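Local coordinates for nascent polypeptide-associated complex protein (Methanothermobacter marburgensis, PDB 1TR8), which probably contacts nascent chains as they emerge from the ribosome, acting as a homodimer that binds ribosomal RNA, at residues E63-E66 with D67-E70. Numbering follows the deposited sequence.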
loop_
_atom_site.group_PDB
_atom_site.type_symbol
_atom_site.label_atom_id
_atom_site.label_comp_id
_atom_site.label_asym_id
_atom_site.label_seq_id
_atom_site.Cartn_x
_atom_site.Cartn_y
_atom_site.Cartn_z
ATOM N N GLU A 63 -6.974 -0.176 -21.193
ATOM C CA GLU A 63 -7.700 -0.629 -22.368
ATOM C C GLU A 63 -6.812 -0.477 -23.595
ATOM O O GLU A 63 -6.311 0.608 -23.889
ATOM C CB GLU A 63 -8.956 0.218 -22.608
ATOM C CG GLU A 63 -10.131 0.039 -21.664
ATOM C CD GLU A 63 -11.261 1.006 -22.026
ATOM O OE1 GLU A 63 -11.241 1.554 -23.162
ATOM O OE2 GLU A 63 -12.144 1.247 -21.172
ATOM N N ILE A 64 -6.599 -1.578 -24.297
ATOM C CA ILE A 64 -5.791 -1.572 -25.508
ATOM C C ILE A 64 -6.700 -1.803 -26.713
ATOM O O ILE A 64 -7.343 -2.861 -26.838
ATOM C CB ILE A 64 -4.759 -2.688 -25.434
ATOM C CG1 ILE A 64 -3.971 -2.587 -24.129
ATOM C CG2 ILE A 64 -3.839 -2.608 -26.636
ATOM C CD1 ILE A 64 -3.849 -3.905 -23.422
ATOM N N PRO A 65 -6.740 -0.828 -27.616
ATOM C CA PRO A 65 -7.556 -0.961 -28.820
ATOM C C PRO A 65 -7.165 -2.166 -29.677
ATOM O O PRO A 65 -5.996 -2.355 -29.979
ATOM C CB PRO A 65 -7.304 0.355 -29.576
ATOM C CG PRO A 65 -6.730 1.327 -28.545
ATOM C CD PRO A 65 -6.057 0.477 -27.526
ATOM N N GLU A 66 -8.148 -2.978 -30.044
ATOM C CA GLU A 66 -7.950 -4.139 -30.906
ATOM C C GLU A 66 -7.106 -3.817 -32.127
ATOM O O GLU A 66 -6.157 -4.538 -32.458
ATOM C CB GLU A 66 -9.312 -4.677 -31.368
ATOM C CG GLU A 66 -9.294 -6.108 -31.885
ATOM C CD GLU A 66 -9.349 -7.125 -30.766
ATOM O OE1 GLU A 66 -8.330 -7.320 -30.093
ATOM O OE2 GLU A 66 -10.413 -7.741 -30.551
ATOM N N ASP A 67 -7.484 -2.741 -32.804
ATOM C CA ASP A 67 -6.809 -2.329 -34.025
ATOM C C ASP A 67 -5.338 -2.011 -33.774
ATOM O O ASP A 67 -4.498 -2.290 -34.617
ATOM C CB ASP A 67 -7.548 -1.157 -34.678
ATOM C CG ASP A 67 -8.925 -1.547 -35.167
ATOM O OD1 ASP A 67 -9.247 -2.759 -35.141
ATOM O OD2 ASP A 67 -9.762 -0.717 -35.588
ATOM N N ASP A 68 -5.002 -1.511 -32.595
ATOM C CA ASP A 68 -3.604 -1.285 -32.261
ATOM C C ASP A 68 -2.858 -2.575 -32.013
ATOM O O ASP A 68 -1.733 -2.722 -32.458
ATOM C CB ASP A 68 -3.506 -0.420 -31.021
ATOM C CG ASP A 68 -3.987 0.991 -31.260
ATOM O OD1 ASP A 68 -4.484 1.276 -32.372
ATOM O OD2 ASP A 68 -3.895 1.874 -30.387
ATOM N N ILE A 69 -3.476 -3.510 -31.299
ATOM C CA ILE A 69 -2.889 -4.844 -31.113
ATOM C C ILE A 69 -2.642 -5.498 -32.461
ATOM O O ILE A 69 -1.548 -5.960 -32.715
ATOM C CB ILE A 69 -3.798 -5.734 -30.247
ATOM C CG1 ILE A 69 -3.921 -5.133 -28.847
ATOM C CG2 ILE A 69 -3.239 -7.158 -30.133
ATOM C CD1 ILE A 69 -4.982 -5.793 -28.002
ATOM N N GLU A 70 -3.651 -5.481 -33.324
ATOM C CA GLU A 70 -3.560 -6.038 -34.682
ATOM C C GLU A 70 -2.409 -5.432 -35.475
ATOM O O GLU A 70 -1.617 -6.153 -36.067
ATOM C CB GLU A 70 -4.867 -5.805 -35.442
ATOM C CG GLU A 70 -5.965 -6.772 -35.045
ATOM C CD GLU A 70 -7.317 -6.395 -35.625
ATOM O OE1 GLU A 70 -7.370 -5.655 -36.650
ATOM O OE2 GLU A 70 -8.336 -6.848 -35.049
#
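Pro65 and Ile69 meet at the N-terminal end of helix 66-76, the first helix of the UBA domain, where the linker from strand 53-61 turns into the helix with Pro65 as N-cap residue. Backbone bonds set the first turn. The carbonyl O of Pro65 accepts the N-H of Ile69 at 3.1 Å in a nearly straight bond (165°) and also a weak, strongly bent one from Asp68 N; one residue further along, Glu70 N reaches Glu66 O at 2.8 Å.

Apolar contact comes from the two isoleucines, whose side chains cross at about a right angle. With CG2 of Ile64 anti to its backbone N, this methyl is set against the CG1-CD1 arm of Ile69, tightly so at 3.4 Å from CG1. Both residues also touch Thr84 of helix 80-89, so the pair ties the incoming linker to the second helix of the domain.

The acidic side chains make the remaining contacts. Glu66 bends at chi2 (82°), and its OE1 forms a salt bridge with Arg80, which probably eases the repulsion between Glu66 and the like-charged Glu70; the two carboxylate planes are 16° apart, and OE1 of Glu66 lies 5.0 Å from OE2 of Glu70. That OE2 lies instead 3.4 Å from CG of Glu66. On the Pro65 ring, CG sits 3.4 Å from OD2 of Asp68.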